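Local coordinates for protein endosialidase (Enterobacteria phage phi92, PDB 4HIZ) that hydrolyses alpha-2,8 and alpha-2,9 linkages inside sialic acid polymers, probably letting the phage degrade the polysialic acid capsule of its host, at residues V479-G490 against D516-H527. Sequence-based numbering, arbitrary orientation.
Sequences VKDGWLYYIFGG and DLYSYRLKITEH. With CA (calcium ion), chain B; EDO (1,2-ethanediol), chain R; EDO (1,2-ethanediol), chain L.
Strands 483-490 and 516-523 are the two inner strands of a four-stranded antiparallel blade of the catalytic beta-propeller. Paired backbone hydrogen bonds join L484 to L522, Y486 to Y520, F488 to Y518 and G490 to D516. At one end W483 is sandwiched: the guanidinium of R521 lies flat on one face, with CZ 3.8 Å from the centroid of the six-membered ring of W483 and planes 10° apart, a cation-pi stack. R521 is extended up to CD and then bends (chi3 78°), which turns the guanidinium over the indole. The guanidinium also pairs with D122, and its NH2 forms a salt bridge with D533. H527 meets the opposite face edge-on, its CE1 3.3 Å from W483 CZ2. H527 NE2 also donates to G482 O (2.9 Å), and I524 N donates to the same oxygen from the opposite face of its plane (3.0 Å). This grips the type II' turn K480-W483. I524 CG2 packs on L484 CB (3.7 Å). At the far end D516 OD2 binds calcium (2.7 Å) with backbone oxygens of T79, F81, H513 and A515; OD1 is hydrogen-bonded to T77 OG1. Strand 473-480 borders 483-490, strand 71-75 borders 516-523, and L484 and L522 pack against Y409 of strand 407-413.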
ATOM      1  N   VAL A 479       9.467  16.945  21.592  1.00 11.10           N
ATOM      2  CA  VAL A 479       8.408  17.948  21.676  1.00 11.13           C
ATOM      3  C   VAL A 479       8.423  18.800  20.441  1.00 10.76           C
ATOM      4  O   VAL A 479       9.500  19.192  19.953  1.00 13.45           O
ATOM      5  CB  VAL A 479       8.650  18.864  22.930  1.00 12.41           C
ATOM      6  CG1 VAL A 479       7.741  20.111  22.938  1.00 14.26           C
ATOM      7  CG2 VAL A 479       8.418  18.054  24.211  1.00 12.55           C
ATOM      8  N   LYS A 480       7.235  19.130  19.943  1.00 10.39           N
ATOM      9  CA  LYS A 480       7.118  20.137  18.877  1.00 10.81           C
ATOM     10  C   LYS A 480       6.011  21.098  19.235  1.00 12.38           C
ATOM     11  O   LYS A 480       4.866  20.717  19.313  1.00 12.87           O
ATOM     12  CB  LYS A 480       6.855  19.514  17.502  1.00 11.69           C
ATOM     13  CG  LYS A 480       6.701  20.605  16.392  1.00 12.42           C
ATOM     14  CD  LYS A 480       6.404  20.021  15.016  1.00 14.79           C
ATOM     15  CE  LYS A 480       6.177  21.138  13.972  1.00 16.25           C
ATOM     16  NZ  LYS A 480       4.951  21.896  14.274  1.00 17.54           N
ATOM     17  N   ASP A 481       6.373  22.354  19.491  1.00 14.55           N
ATOM     18  CA  ASP A 481       5.393  23.381  19.846  1.00 15.91           C
ATOM     19  C   ASP A 481       4.511  22.920  21.007  1.00 15.37           C
ATOM     20  O   ASP A 481       5.023  22.527  22.070  1.00 16.53           O
ATOM     21  CB  ASP A 481       4.578  23.811  18.590  1.00 19.00           C
ATOM     22  CG  ASP A 481       5.486  24.385  17.483  1.00 24.29           C
ATOM     23  OD1 ASP A 481       6.241  25.341  17.774  1.00 26.86           O
ATOM     24  OD2 ASP A 481       5.489  23.868  16.334  1.00 26.74           O
ATOM     25  N   GLY A 482       3.208  22.878  20.775  1.00 14.60           N
ATOM     26  CA  GLY A 482       2.264  22.518  21.825  1.00 13.56           C
ATOM     27  C   GLY A 482       1.957  21.051  22.015  1.00 12.72           C
ATOM     28  O   GLY A 482       1.019  20.721  22.735  1.00 12.95           O
ATOM     29  N   TRP A 483       2.755  20.181  21.402  1.00 11.71           N
ATOM     30  CA  TRP A 483       2.554  18.752  21.536  1.00 10.66           C
ATOM     31  C   TRP A 483       3.830  18.057  22.004  1.00 10.61           C
ATOM     32  O   TRP A 483       4.942  18.373  21.555  1.00 11.88           O
ATOM     33  CB  TRP A 483       2.201  18.146  20.166  1.00 11.57           C
ATOM     34  CG  TRP A 483       0.879  18.486  19.565  1.00 13.10           C
ATOM     35  CD1 TRP A 483       0.663  19.186  18.401  1.00 14.54           C
ATOM     36  CD2 TRP A 483      -0.404  18.079  20.045  1.00 12.52           C
ATOM     37  NE1 TRP A 483      -0.695  19.222  18.128  1.00 14.66           N
ATOM     38  CE2 TRP A 483      -1.371  18.574  19.141  1.00 13.78           C
ATOM     39  CE3 TRP A 483      -0.832  17.371  21.183  1.00 12.66           C
ATOM     40  CZ2 TRP A 483      -2.748  18.347  19.319  1.00 13.80           C
ATOM     41  CZ3 TRP A 483      -2.209  17.147  21.369  1.00 12.99           C
ATOM     42  CH2 TRP A 483      -3.149  17.640  20.436  1.00 13.04           C
ATOM     43  N   LEU A 484       3.674  17.112  22.920  1.00 10.09           N
ATOM     44  CA  LEU A 484       4.782  16.259  23.362  1.00 10.59           C
ATOM     45  C   LEU A 484       4.509  14.844  22.793  1.00 10.67           C
ATOM     46  O   LEU A 484       3.353  14.438  22.690  1.00 11.45           O
ATOM     47  CB  LEU A 484       4.782  16.249  24.893  1.00 11.57           C
ATOM     48  CG  LEU A 484       5.754  15.243  25.545  1.00 12.73           C
ATOM     49  CD1 LEU A 484       6.241  15.796  26.921  1.00 13.55           C
ATOM     50  CD2 LEU A 484       5.127  13.851  25.734  1.00 13.15           C
ATOM     51  N   TYR A 485       5.558  14.121  22.408  1.00  9.82           N
ATOM     52  CA  TYR A 485       5.430  12.788  21.811  1.00  9.23           C
ATOM     53  C   TYR A 485       6.249  11.786  22.623  1.00 10.14           C
ATOM     54  O   TYR A 485       7.460  11.961  22.793  1.00 11.01           O
ATOM     55  CB  TYR A 485       5.963  12.775  20.379  1.00  9.71           C
ATOM     56  CG  TYR A 485       5.257  13.811  19.519  1.00 10.17           C
ATOM     57  CD1 TYR A 485       5.700  15.144  19.502  1.00 10.64           C
ATOM     58  CD2 TYR A 485       4.155  13.475  18.727  1.00 11.34           C
ATOM     59  CE1 TYR A 485       5.062  16.126  18.755  1.00 11.34           C
ATOM     60  CE2 TYR A 485       3.530  14.442  17.970  1.00 11.87           C
ATOM     61  CZ  TYR A 485       3.976  15.742  17.983  1.00 10.91           C
ATOM     62  OH  TYR A 485       3.315  16.715  17.224  1.00 11.84           O
ATOM     63  N   TYR A 486       5.576  10.745  23.112  1.00  8.67           N
ATOM     64  CA  TYR A 486       6.296   9.574  23.628  1.00  9.10           C
ATOM     65  C   TYR A 486       6.197   8.538  22.531  1.00  9.96           C
ATOM     66  O   TYR A 486       5.086   8.081  22.205  1.00 10.27           O
ATOM     67  CB  TYR A 486       5.655   9.081  24.926  1.00  9.31           C
ATOM     68  CG  TYR A 486       6.148   7.714  25.446  1.00  8.92           C
ATOM     69  CD1 TYR A 486       7.500   7.419  25.525  1.00  9.88           C
ATOM     70  CD2 TYR A 486       5.242   6.722  25.853  1.00  9.06           C
ATOM     71  CE1 TYR A 486       7.960   6.229  26.033  1.00  9.83           C
ATOM     72  CE2 TYR A 486       5.675   5.500  26.360  1.00  9.53           C
ATOM     73  CZ  TYR A 486       7.047   5.261  26.439  1.00  9.29           C
ATOM     74  OH  TYR A 486       7.494   4.057  26.931  1.00  9.36           O
ATOM     75  N   ILE A 487       7.328   8.165  21.951  1.00  9.53           N
ATOM     76  CA  ILE A 487       7.317   7.326  20.755  1.00 10.00           C
ATOM     77  C   ILE A 487       8.035   6.055  21.157  1.00 10.77           C
ATOM     78  O   ILE A 487       9.192   6.085  21.622  1.00 10.49           O
ATOM     79  CB  ILE A 487       8.025   8.019  19.568  1.00 10.02           C
ATOM     80  CG1 ILE A 487       7.407   9.412  19.375  1.00 10.24           C
ATOM     81  CG2 ILE A 487       7.910   7.164  18.265  1.00  9.96           C
ATOM     82  CD1 ILE A 487       7.930  10.152  18.127  1.00 11.16           C
ATOM     83  N   PHE A 488       7.361   4.927  20.989  1.00  9.94           N
ATOM     84  CA  PHE A 488       7.782   3.727  21.722  1.00  9.57           C
ATOM     85  C   PHE A 488       7.203   2.472  21.090  1.00 10.05           C
ATOM     86  O   PHE A 488       6.412   2.556  20.151  1.00 10.22           O
ATOM     87  CB  PHE A 488       7.360   3.818  23.194  1.00  9.87           C
ATOM     88  CG  PHE A 488       5.861   3.766  23.411  1.00 11.14           C
ATOM     89  CD1 PHE A 488       5.055   4.835  23.046  1.00 10.91           C
ATOM     90  CD2 PHE A 488       5.263   2.639  23.971  1.00 11.77           C
ATOM     91  CE1 PHE A 488       3.669   4.813  23.234  1.00 11.87           C
ATOM     92  CE2 PHE A 488       3.888   2.594  24.171  1.00 12.19           C
ATOM     93  CZ  PHE A 488       3.082   3.692  23.807  1.00 12.02           C
ATOM     94  N   GLY A 489       7.580   1.303  21.630  1.00  9.21           N
ATOM     95  CA  GLY A 489       7.174   0.034  21.010  1.00 10.14           C
ATOM     96  C   GLY A 489       5.943  -0.628  21.594  1.00 10.61           C
ATOM     97  O   GLY A 489       5.608  -0.456  22.767  1.00 10.80           O
ATOM     98  N   GLY A 490       5.240  -1.353  20.719  1.00  9.45           N
ATOM     99  CA  GLY A 490       4.196  -2.288  21.155  1.00 10.60           C
ATOM    100  C   GLY A 490       4.097  -3.432  20.165  1.00 10.03           C
ATOM    101  O   GLY A 490       4.605  -3.308  19.040  1.00 10.54           O
ATOM    102  N   ASP A 516       6.264  -3.090  16.384  1.00  8.98           N
ATOM    103  CA  ASP A 516       6.107  -1.850  15.602  1.00  8.48           C
ATOM    104  C   ASP A 516       6.055  -0.662  16.564  1.00  8.90           C
ATOM    105  O   ASP A 516       6.014  -0.847  17.781  1.00 10.05           O
ATOM    106  CB  ASP A 516       4.834  -1.913  14.700  1.00  9.09           C
ATOM    107  CG  ASP A 516       5.107  -2.646  13.406  1.00 11.29           C
ATOM    108  OD1 ASP A 516       5.915  -2.150  12.578  1.00 11.14           O
ATOM    109  OD2 ASP A 516       4.551  -3.754  13.225  1.00 13.42           O
ATOM    110  N   LEU A 517       6.047   0.558  16.024  1.00  9.28           N
ATOM    111  CA  LEU A 517       6.137   1.760  16.866  1.00  8.89           C
ATOM    112  C   LEU A 517       4.812   2.503  16.956  1.00  9.16           C
ATOM    113  O   LEU A 517       3.995   2.446  16.017  1.00 10.20           O
ATOM    114  CB  LEU A 517       7.208   2.731  16.307  1.00 10.22           C
ATOM    115  CG  LEU A 517       8.570   2.098  16.094  1.00 10.93           C
ATOM    116  CD1 LEU A 517       9.512   3.159  15.506  1.00 12.16           C
ATOM    117  CD2 LEU A 517       9.154   1.564  17.429  1.00 10.26           C
ATOM    118  N   TYR A 518       4.632   3.188  18.073  1.00  8.66           N
ATOM    119  CA  TYR A 518       3.453   3.994  18.383  1.00  9.47           C
ATOM    120  C   TYR A 518       3.906   5.351  18.894  1.00  9.51           C
ATOM    121  O   TYR A 518       5.019   5.486  19.423  1.00 10.94           O
ATOM    122  CB  TYR A 518       2.603   3.311  19.479  1.00  9.27           C
ATOM    123  CG  TYR A 518       2.046   1.970  19.004  1.00  9.51           C
ATOM    124  CD1 TYR A 518       2.852   0.815  19.005  1.00  9.52           C
ATOM    125  CD2 TYR A 518       0.739   1.888  18.521  1.00  9.62           C
ATOM    126  CE1 TYR A 518       2.359  -0.405  18.540  1.00  9.48           C
ATOM    127  CE2 TYR A 518       0.217   0.651  18.073  1.00  9.79           C
ATOM    128  CZ  TYR A 518       1.034  -0.461  18.052  1.00 10.25           C
ATOM    129  OH  TYR A 518       0.565  -1.678  17.589  1.00 11.42           O
ATOM    130  N   SER A 519       3.034   6.353  18.735  1.00  8.71           N
ATOM    131  CA  SER A 519       3.302   7.691  19.267  1.00  9.87           C
ATOM    132  C   SER A 519       2.126   8.152  20.124  1.00 10.86           C
ATOM    133  O   SER A 519       0.972   8.185  19.641  1.00 11.61           O
ATOM    134  CB  SER A 519       3.487   8.639  18.094  1.00  9.61           C
ATOM    135  OG  SER A 519       3.540   9.992  18.541  1.00 10.43           O
ATOM    136  N   TYR A 520       2.400   8.466  21.391  1.00 11.01           N
ATOM    137  CA  TYR A 520       1.381   9.042  22.251  1.00 10.75           C
ATOM    138  C   TYR A 520       1.610  10.546  22.217  1.00  9.95           C
ATOM    139  O   TYR A 520       2.671  11.047  22.679  1.00 10.17           O
ATOM    140  CB  TYR A 520       1.530   8.523  23.681  1.00 11.34           C
ATOM    141  CG  TYR A 520       0.474   9.039  24.613  1.00 12.12           C
ATOM    142  CD1 TYR A 520      -0.792   8.430  24.682  1.00 13.56           C
ATOM    143  CD2 TYR A 520       0.724  10.142  25.436  1.00 13.00           C
ATOM    144  CE1 TYR A 520      -1.776   8.924  25.572  1.00 14.56           C
ATOM    145  CE2 TYR A 520      -0.242  10.622  26.317  1.00 13.75           C
ATOM    146  CZ  TYR A 520      -1.469  10.013  26.398  1.00 15.11           C
ATOM    147  OH  TYR A 520      -2.394  10.525  27.305  1.00 16.79           O
ATOM    148  N   ARG A 521       0.653  11.279  21.640  1.00  9.92           N
ATOM    149  CA  ARG A 521       0.818  12.718  21.418  1.00 10.24           C
ATOM    150  C   ARG A 521      -0.047  13.431  22.465  1.00 11.16           C
ATOM    151  O   ARG A 521      -1.286  13.259  22.498  1.00 11.19           O
ATOM    152  CB  ARG A 521       0.352  13.100  20.009  1.00  9.50           C
ATOM    153  CG  ARG A 521       0.536  14.595  19.748  1.00  9.79           C
ATOM    154  CD  ARG A 521       0.086  15.012  18.310  1.00 10.11           C
ATOM    155  NE  ARG A 521      -1.364  15.139  18.179  1.00 11.70           N
ATOM    156  CZ  ARG A 521      -1.940  15.722  17.120  1.00 12.94           C
ATOM    157  NH1 ARG A 521      -1.200  16.118  16.092  1.00 12.88           N
ATOM    158  NH2 ARG A 521      -3.268  15.853  17.062  1.00 12.82           N
ATOM    159  N   LEU A 522       0.624  14.201  23.322  1.00 10.80           N
ATOM    160  CA  LEU A 522       0.025  14.813  24.508  1.00 10.88           C
ATOM    161  C   LEU A 522       0.043  16.342  24.410  1.00 11.39           C
ATOM    162  O   LEU A 522       1.114  16.970  24.186  1.00 11.47           O
ATOM    163  CB  LEU A 522       0.808  14.383  25.781  1.00 11.46           C
ATOM    164  CG  LEU A 522       0.337  15.065  27.076  1.00 13.02           C
ATOM    165  CD1 LEU A 522      -1.073  14.616  27.450  1.00 14.16           C
ATOM    166  CD2 LEU A 522       1.296  14.690  28.232  1.00 14.11           C
ATOM    167  N   LYS A 523      -1.117  16.971  24.585  1.00 11.04           N
ATOM    168  CA  LYS A 523      -1.199  18.445  24.609  1.00 11.31           C
ATOM    169  C   LYS A 523      -0.477  19.021  25.828  1.00 13.05           C
ATOM    170  O   LYS A 523      -0.743  18.623  26.967  1.00 14.81           O
ATOM    171  CB  LYS A 523      -2.681  18.861  24.606  1.00 13.08           C
ATOM    172  CG  LYS A 523      -2.952  20.343  24.826  1.00 14.00           C
ATOM    173  CD  LYS A 523      -4.449  20.587  24.569  1.00 15.73           C
ATOM    174  CE  LYS A 523      -4.839  22.048  24.709  1.00 18.01           C
ATOM    175  NZ  LYS A 523      -4.479  22.553  26.048  1.00 18.41           N
ATOM    176  N   ILE A 524       0.439  19.964  25.592  1.00 12.92           N
ATOM    177  CA  ILE A 524       1.234  20.510  26.691  1.00 13.48           C
ATOM    178  C   ILE A 524       1.175  22.048  26.802  1.00 15.71           C
ATOM    179  O   ILE A 524       1.770  22.617  27.713  1.00 18.43           O
ATOM    180  CB  ILE A 524       2.750  20.074  26.620  1.00 14.64           C
ATOM    181  CG1 ILE A 524       3.332  20.448  25.246  1.00 15.82           C
ATOM    182  CG2 ILE A 524       2.897  18.560  27.017  1.00 15.01           C
ATOM    183  CD1 ILE A 524       4.821  20.344  25.118  1.00 17.39           C
ATOM    184  N   THR A 525       0.471  22.714  25.890  1.00 15.74           N
ATOM    185  CA  THR A 525       0.234  24.167  25.995  1.00 17.83           C
ATOM    186  C   THR A 525      -1.197  24.446  25.554  1.00 15.87           C
ATOM    187  O   THR A 525      -1.872  23.539  25.047  1.00 16.28           O
ATOM    188  CB  THR A 525       1.151  25.036  25.050  1.00 22.58           C
ATOM    189  OG1 THR A 525       0.739  24.868  23.682  1.00 22.91           O
ATOM    190  CG2 THR A 525       2.612  24.697  25.188  1.00 25.13           C
ATOM    191  N   GLU A 526      -1.652  25.691  25.692  1.00 16.06           N
ATOM    192  CA  GLU A 526      -2.951  26.049  25.118  1.00 17.13           C
ATOM    193  C   GLU A 526      -2.869  25.926  23.602  1.00 17.16           C
ATOM    194  O   GLU A 526      -1.851  26.288  23.001  1.00 18.34           O
ATOM    195  CB  GLU A 526      -3.373  27.473  25.511  1.00 20.39           C
ATOM    196  CG  GLU A 526      -3.682  27.564  26.996  1.00 27.22           C
ATOM    197  CD  GLU A 526      -4.411  28.835  27.423  1.00 38.40           C
ATOM    198  OE1 GLU A 526      -4.942  29.572  26.562  1.00 42.72           O
ATOM    199  OE2 GLU A 526      -4.449  29.099  28.644  1.00 43.48           O
ATOM    200  N   HIS A 527      -3.921  25.399  22.982  1.00 15.76           N
ATOM    201  CA  HIS A 527      -3.970  25.374  21.530  1.00 15.38           C
ATOM    202  C   HIS A 527      -4.930  26.453  21.030  1.00 16.44           C
ATOM    203  O   HIS A 527      -6.135  26.213  20.871  1.00 16.84           O
ATOM    204  CB  HIS A 527      -4.363  23.963  21.052  1.00 15.59           C
ATOM    205  CG  HIS A 527      -3.290  22.952  21.284  1.00 16.16           C
ATOM    206  ND1 HIS A 527      -3.447  21.617  20.993  1.00 17.25           N
ATOM    207  CD2 HIS A 527      -2.037  23.088  21.788  1.00 15.31           C
ATOM    208  CE1 HIS A 527      -2.334  20.964  21.310  1.00 16.43           C
ATOM    209  NE2 HIS A 527      -1.459  21.837  21.782  1.00 15.60           N
TER
HETATM  210 CA    CA B 823       6.619  -5.376  12.706  1.00 16.23          CA
HETATM  211  C1  EDO R 812      10.233  23.010  15.443  1.00 37.07           C
HETATM  212  O1  EDO R 812      11.093  22.824  14.321  1.00 30.82           O
HETATM  213  C2  EDO R 812       8.817  23.361  15.023  1.00 41.47           C
HETATM  214  O2  EDO R 812       8.254  24.199  16.032  1.00 46.13           O
HETATM  215  C1  EDO L 806      13.316  18.757  19.777  1.00 29.27           C
HETATM  216  O1  EDO L 806      14.191  17.691  19.416  1.00 21.85           O
HETATM  217  C2  EDO L 806      12.878  18.712  21.243  1.00 31.02           C
HETATM  218  O2  EDO L 806      12.344  17.436  21.538  1.00 26.18           O
HETATM  219  O   HOH W   1       2.481  -3.396  16.949  1.00 13.71           O